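Local coordinates for resiniferatoxin-binding, phosphotriesterase-related protein (Rhodobacter sphaeroides 2.4.1, PDB 3K2G), which binds two zinc ions in a TIM-barrel fold of the phosphotriesterase family and probably acts as a metal-dependent phosphoric ester hydrolase, at residues H78-V92 / V305-Y319. Residues are numbered along the deposited sequence; the frame is centred on the assembly and turned at random.
With DTV ((2S,3S)-1,4-dimercaptobutane-2,3-diol), chain K.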
loop_
_atom_site.group_PDB
_atom_site.type_symbol
_atom_site.label_atom_id
_atom_site.label_comp_id
_atom_site.label_asym_id
_atom_site.label_seq_id
_atom_site.Cartn_x
_atom_site.Cartn_y
_atom_site.Cartn_z
ATOM N N HIS B 78 -22.954 8.961 34.017
ATOM C CA HIS B 78 -22.266 8.222 35.075
ATOM C C HIS B 78 -20.852 7.806 34.672
ATOM O O HIS B 78 -19.973 7.638 35.518
ATOM C CB HIS B 78 -23.083 6.975 35.435
ATOM C CG HIS B 78 -22.431 6.090 36.451
ATOM N ND1 HIS B 78 -22.065 6.534 37.704
ATOM C CD2 HIS B 78 -22.110 4.775 36.412
ATOM C CE1 HIS B 78 -21.549 5.531 38.392
ATOM N NE2 HIS B 78 -21.564 4.452 37.631
ATOM N N ASN B 79 -20.645 7.656 33.370
ATOM C CA ASN B 79 -19.369 7.222 32.808
ATOM C C ASN B 79 -18.277 8.290 32.757
ATOM O O ASN B 79 -17.108 8.006 33.007
ATOM C CB ASN B 79 -19.622 6.686 31.394
ATOM C CG ASN B 79 -18.377 6.123 30.734
ATOM O OD1 ASN B 79 -17.682 5.283 31.300
ATOM N ND2 ASN B 79 -18.103 6.573 29.517
ATOM N N ILE B 80 -18.670 9.519 32.444
ATOM C CA ILE B 80 -17.724 10.614 32.285
ATOM C C ILE B 80 -17.192 11.320 33.532
ATOM O O ILE B 80 -17.206 12.547 33.621
ATOM C CB ILE B 80 -18.299 11.666 31.307
ATOM C CG1 ILE B 80 -19.622 12.216 31.838
ATOM C CG2 ILE B 80 -18.519 11.025 29.938
ATOM C CD1 ILE B 80 -20.294 13.200 30.895
ATOM N N ALA B 81 -16.709 10.534 34.483
ATOM C CA ALA B 81 -16.121 11.073 35.698
ATOM C C ALA B 81 -15.557 9.956 36.560
ATOM O O ALA B 81 -16.275 9.045 36.970
ATOM C CB ALA B 81 -17.151 11.885 36.490
ATOM N N LEU B 82 -14.253 10.020 36.802
ATOM C CA LEU B 82 -13.577 9.047 37.642
ATOM C C LEU B 82 -13.560 9.731 39.008
ATOM O O LEU B 82 -12.725 10.600 39.275
ATOM C CB LEU B 82 -12.153 8.797 37.125
ATOM C CG LEU B 82 -12.045 8.105 35.756
ATOM C CD1 LEU B 82 -10.594 8.066 35.295
ATOM C CD2 LEU B 82 -12.593 6.689 35.864
ATOM N N ASP B 83 -14.506 9.334 39.856
ATOM C CA ASP B 83 -14.667 9.927 41.176
ATOM C C ASP B 83 -14.645 8.981 42.370
ATOM O O ASP B 83 -14.889 9.414 43.495
ATOM C CB ASP B 83 -15.969 10.723 41.213
ATOM C CG ASP B 83 -17.155 9.919 40.706
ATOM O OD1 ASP B 83 -17.080 8.674 40.710
ATOM O OD2 ASP B 83 -18.164 10.535 40.311
ATOM N N ASP B 84 -14.378 7.701 42.146
ATOM C CA ASP B 84 -14.323 6.771 43.268
ATOM C C ASP B 84 -12.868 6.470 43.585
ATOM O O ASP B 84 -12.222 5.671 42.909
ATOM C CB ASP B 84 -15.058 5.468 42.959
ATOM C CG ASP B 84 -15.229 4.600 44.194
ATOM O OD1 ASP B 84 -14.208 4.252 44.826
ATOM O OD2 ASP B 84 -16.385 4.274 44.540
ATOM N N LEU B 85 -12.364 7.108 44.636
ATOM C CA LEU B 85 -10.977 6.950 45.038
ATOM C C LEU B 85 -10.611 5.529 45.444
ATOM O O LEU B 85 -9.515 5.050 45.137
ATOM C CB LEU B 85 -10.662 7.918 46.179
ATOM C CG LEU B 85 -9.196 8.307 46.373
ATOM C CD1 LEU B 85 -8.596 8.778 45.056
ATOM C CD2 LEU B 85 -9.115 9.408 47.416
ATOM N N ASP B 86 -11.517 4.848 46.137
ATOM C CA ASP B 86 -11.234 3.484 46.562
ATOM C C ASP B 86 -11.097 2.535 45.376
ATOM O O ASP B 86 -10.275 1.621 45.399
ATOM C CB ASP B 86 -12.323 2.994 47.518
ATOM C CG ASP B 86 -12.232 3.651 48.878
ATOM O OD1 ASP B 86 -11.249 3.380 49.599
ATOM O OD2 ASP B 86 -13.131 4.444 49.221
ATOM N N LEU B 87 -11.898 2.756 44.341
ATOM C CA LEU B 87 -11.841 1.922 43.141
ATOM C C LEU B 87 -10.538 2.207 42.394
ATOM O O LEU B 87 -9.884 1.291 41.882
ATOM C CB LEU B 87 -13.040 2.216 42.228
ATOM C CG LEU B 87 -13.094 1.445 40.900
ATOM C CD1 LEU B 87 -13.062 -0.049 41.167
ATOM C CD2 LEU B 87 -14.347 1.821 40.133
ATOM N N ALA B 88 -10.172 3.484 42.335
ATOM C CA ALA B 88 -8.938 3.892 41.674
ATOM C C ALA B 88 -7.783 3.142 42.327
ATOM O O ALA B 88 -6.930 2.574 41.646
ATOM C CB ALA B 88 -8.737 5.398 41.820
ATOM N N ILE B 89 -7.771 3.130 43.657
ATOM C CA ILE B 89 -6.723 2.446 44.398
ATOM C C ILE B 89 -6.681 0.956 44.077
ATOM O O ILE B 89 -5.606 0.390 43.898
ATOM C CB ILE B 89 -6.906 2.638 45.926
ATOM C CG1 ILE B 89 -6.567 4.082 46.300
ATOM C CG2 ILE B 89 -6.028 1.654 46.694
ATOM C CD1 ILE B 89 -6.961 4.466 47.709
ATOM N N ALA B 90 -7.846 0.314 44.010
ATOM C CA ALA B 90 -7.886 -1.112 43.703
ATOM C C ALA B 90 -7.434 -1.368 42.265
ATOM O O ALA B 90 -6.683 -2.309 41.991
ATOM C CB ALA B 90 -9.298 -1.664 43.909
ATOM N N GLU B 91 -7.897 -0.523 41.351
ATOM C CA GLU B 91 -7.549 -0.665 39.942
ATOM C C GLU B 91 -6.054 -0.441 39.719
ATOM O O GLU B 91 -5.444 -1.110 38.889
ATOM C CB GLU B 91 -8.363 0.321 39.108
ATOM C CG GLU B 91 -9.859 -0.002 39.023
ATOM C CD GLU B 91 -10.172 -1.126 38.038
ATOM O OE1 GLU B 91 -9.446 -1.260 37.027
ATOM O OE2 GLU B 91 -11.155 -1.864 38.260
ATOM N N VAL B 92 -5.470 0.497 40.461
ATOM C CA VAL B 92 -4.045 0.783 40.335
ATOM C C VAL B 92 -3.218 -0.359 40.927
ATOM O O VAL B 92 -2.128 -0.669 40.440
ATOM C CB VAL B 92 -3.678 2.122 41.028
ATOM C CG1 VAL B 92 -2.163 2.280 41.119
ATOM C CG2 VAL B 92 -4.272 3.280 40.242
ATOM N N VAL B 305 -6.749 6.016 30.550
ATOM C CA VAL B 305 -7.986 5.704 31.257
ATOM C C VAL B 305 -8.551 7.066 31.654
ATOM O O VAL B 305 -7.874 7.841 32.334
ATOM C CB VAL B 305 -7.709 4.894 32.534
ATOM C CG1 VAL B 305 -8.956 4.855 33.404
ATOM C CG2 VAL B 305 -7.266 3.484 32.168
ATOM N N PHE B 306 -9.773 7.374 31.222
ATOM C CA PHE B 306 -10.362 8.664 31.551
ATOM C C PHE B 306 -11.867 8.633 31.792
ATOM O O PHE B 306 -12.481 9.676 31.973
ATOM C CB PHE B 306 -10.013 9.698 30.464
ATOM C CG PHE B 306 -10.843 9.592 29.221
ATOM C CD1 PHE B 306 -11.837 10.532 28.951
ATOM C CD2 PHE B 306 -10.625 8.568 28.310
ATOM C CE1 PHE B 306 -12.604 10.448 27.792
ATOM C CE2 PHE B 306 -11.387 8.470 27.147
ATOM C CZ PHE B 306 -12.378 9.414 26.888
ATOM N N VAL B 307 -12.451 7.437 31.782
ATOM C CA VAL B 307 -13.882 7.252 32.044
ATOM C C VAL B 307 -14.060 5.929 32.781
ATOM O O VAL B 307 -13.246 5.019 32.634
ATOM C CB VAL B 307 -14.731 7.219 30.747
ATOM C CG1 VAL B 307 -14.724 8.596 30.073
ATOM C CG2 VAL B 307 -14.202 6.159 29.798
ATOM N N LYS B 308 -15.123 5.825 33.574
ATOM C CA LYS B 308 -15.389 4.618 34.348
ATOM C C LYS B 308 -15.368 3.313 33.556
ATOM O O LYS B 308 -14.830 2.309 34.032
ATOM C CB LYS B 308 -16.744 4.717 35.063
ATOM C CG LYS B 308 -16.818 5.754 36.176
ATOM C CD LYS B 308 -18.007 5.469 37.091
ATOM C CE LYS B 308 -18.123 6.495 38.224
ATOM N NZ LYS B 308 -18.514 7.839 37.714
HETATM N N MSE B 309 -15.943 3.319 32.355
HETATM C CA MSE B 309 -16.011 2.088 31.574
HETATM C C MSE B 309 -14.664 1.528 31.144
HETATM O O MSE B 309 -14.596 0.430 30.606
HETATM C CB MSE B 309 -16.936 2.250 30.354
HETATM C CG MSE B 309 -16.419 3.099 29.223
HETATM SE SE MSE B 309 -17.782 3.202 27.811
HETATM C CE MSE B 309 -17.485 1.452 26.935
HETATM N N MSE B 310 -13.585 2.262 31.397
HETATM C CA MSE B 310 -12.271 1.763 31.026
HETATM C C MSE B 310 -11.619 1.030 32.196
HETATM O O MSE B 310 -10.523 0.496 32.068
HETATM C CB MSE B 310 -11.384 2.906 30.542
HETATM C CG MSE B 310 -11.815 3.487 29.190
HETATM SE SE MSE B 310 -10.736 4.982 28.603
HETATM C CE MSE B 310 -9.105 3.993 28.132
ATOM N N LEU B 311 -12.308 1.009 33.334
ATOM C CA LEU B 311 -11.812 0.312 34.522
ATOM C C LEU B 311 -12.343 -1.122 34.468
ATOM O O LEU B 311 -13.448 -1.352 33.970
ATOM C CB LEU B 311 -12.316 1.001 35.789
ATOM C CG LEU B 311 -11.869 2.452 35.975
ATOM C CD1 LEU B 311 -12.576 3.051 37.182
ATOM C CD2 LEU B 311 -10.357 2.507 36.148
ATOM N N THR B 312 -11.571 -2.077 34.982
ATOM C CA THR B 312 -11.989 -3.475 34.940
ATOM C C THR B 312 -13.311 -3.685 35.691
ATOM O O THR B 312 -14.146 -4.507 35.294
ATOM C CB THR B 312 -10.893 -4.405 35.514
ATOM O OG1 THR B 312 -10.809 -4.244 36.935
ATOM C CG2 THR B 312 -9.540 -4.058 34.898
ATOM N N ARG B 313 -13.502 -2.922 36.761
ATOM C CA ARG B 313 -14.727 -3.002 37.549
ATOM C C ARG B 313 -15.966 -2.794 36.678
ATOM O O ARG B 313 -17.040 -3.322 36.977
ATOM C CB ARG B 313 -14.691 -1.948 38.655
ATOM C CG ARG B 313 -16.043 -1.366 39.037
ATOM C CD ARG B 313 -16.796 -2.243 40.003
ATOM N NE ARG B 313 -18.067 -1.635 40.406
ATOM C CZ ARG B 313 -19.235 -1.883 39.824
ATOM N NH1 ARG B 313 -19.303 -2.731 38.804
ATOM N NH2 ARG B 313 -20.338 -1.293 40.272
ATOM N N TYR B 314 -15.822 -2.024 35.604
ATOM C CA TYR B 314 -16.950 -1.758 34.716
ATOM C C TYR B 314 -16.843 -2.462 33.370
ATOM O O TYR B 314 -17.455 -2.028 32.392
ATOM C CB TYR B 314 -17.106 -0.256 34.494
ATOM C CG TYR B 314 -17.531 0.483 35.735
ATOM C CD1 TYR B 314 -18.807 0.308 36.270
ATOM C CD2 TYR B 314 -16.649 1.337 36.396
ATOM C CE1 TYR B 314 -19.194 0.966 37.436
ATOM C CE2 TYR B 314 -17.025 1.998 37.559
ATOM C CZ TYR B 314 -18.296 1.810 38.075
ATOM O OH TYR B 314 -18.669 2.472 39.224
ATOM N N GLY B 315 -16.074 -3.547 33.330
ATOM C CA GLY B 315 -15.920 -4.302 32.100
ATOM C C GLY B 315 -14.798 -3.832 31.192
ATOM O O GLY B 315 -14.626 -4.358 30.085
ATOM N N GLY B 316 -14.032 -2.851 31.662
ATOM C CA GLY B 316 -12.934 -2.312 30.875
ATOM C C GLY B 316 -11.602 -3.007 31.082
ATOM O O GLY B 316 -11.528 -4.021 31.769
ATOM N N ASN B 317 -10.544 -2.438 30.503
ATOM C CA ASN B 317 -9.200 -3.014 30.572
ATOM C C ASN B 317 -8.364 -2.659 31.807
ATOM O O ASN B 317 -7.435 -3.384 32.154
ATOM C CB ASN B 317 -8.428 -2.633 29.306
ATOM C CG ASN B 317 -9.097 -3.152 28.040
ATOM O OD1 ASN B 317 -9.077 -2.500 26.997
ATOM N ND2 ASN B 317 -9.680 -4.334 28.127
ATOM N N GLY B 318 -8.685 -1.547 32.458
ATOM C CA GLY B 318 -7.939 -1.152 33.644
ATOM C C GLY B 318 -6.572 -0.564 33.341
ATOM O O GLY B 318 -6.316 -0.122 32.219
ATOM N N TYR B 319 -5.691 -0.571 34.343
ATOM C CA TYR B 319 -4.339 -0.016 34.220
ATOM C C TYR B 319 -3.247 -1.061 34.007
ATOM O O TYR B 319 -2.083 -0.701 33.859
ATOM C CB TYR B 319 -3.966 0.786 35.476
ATOM C CG TYR B 319 -4.873 1.948 35.796
ATOM C CD1 TYR B 319 -4.887 3.092 35.002
ATOM C CD2 TYR B 319 -5.746 1.891 36.887
ATOM C CE1 TYR B 319 -5.752 4.156 35.283
ATOM C CE2 TYR B 319 -6.615 2.943 37.172
ATOM C CZ TYR B 319 -6.613 4.069 36.368
ATOM O OH TYR B 319 -7.476 5.102 36.649
HETATM S S1 DTV K . -11.423 15.208 23.616
HETATM C C1 DTV K . -10.828 15.303 25.375
HETATM C C2 DTV K . -11.778 14.646 26.377
HETATM O O2 DTV K . -11.893 13.272 26.037
HETATM C C3 DTV K . -11.229 14.775 27.809
HETATM O O3 DTV K . -9.992 14.110 27.900
HETATM C C4 DTV K . -12.167 14.166 28.851
HETATM S S4 DTV K . -12.170 15.101 30.404
HETATM O O HOH W 1 -21.388 2.305 40.226
HETATM O O HOH W 2 -6.819 -1.886 36.679
#
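K308 NZ donates to two backbone carbonyls, H78 O and A81 O. K308 NZ lies 2.6 Å from H78 O, nearly in line with that C=O, and 2.6 Å from A81 O, in the carbonyl plane. A weak salt bridge to D83 OD1 adds a third acceptor. The K308 chain runs extended as far as CE and bends only at its last torsion (chi4 69°), which turns NZ in among these oxygens.

N79 takes two backbone N-H groups: K308 N reaches its O, and M309 N meets N79 OD1 at 2.8 Å, nearly in line with the side-chain C=O.

The carboxylate of E91 holds the 3-10 turn 312-313. T312 N approaches OE1 from above the carboxylate plane. T312 OG1, at 2.7 Å, and R313 N both reach E91 OE2 on the syn side, tilted somewhat out of that plane. A bend at chi2 (-78°) brings the E91 carboxylate against this turn. Q94 also bonds T312 OG1.

Among the rings, K308 CD sits over one face of H78, 3.9 Å from the centroid. The edge of H78 points toward the face of Y314 in an offset edge-to-face pair, planes at 86°.

Apolar packing fills the middle. L311 CD1 touches both L82 CD2 and L87 CD2, the latter at 3.7 Å. L87 CD1 rests against R313 CB. Beyond E91, Y319 CE2 meets V92 CG2.

F306 joins this loop to the DTV pocket beside the binuclear zinc site, and Y319 OH bonds the backbone of H36, a zinc ligand. The loop follows strand 299-301 of the barrel and leads to helix 321-332. It packs against strand 81-82, which pairs antiparallel with 39-40, and against the first two turns of helix 85-97; the other side of that helix touches helix 115-125.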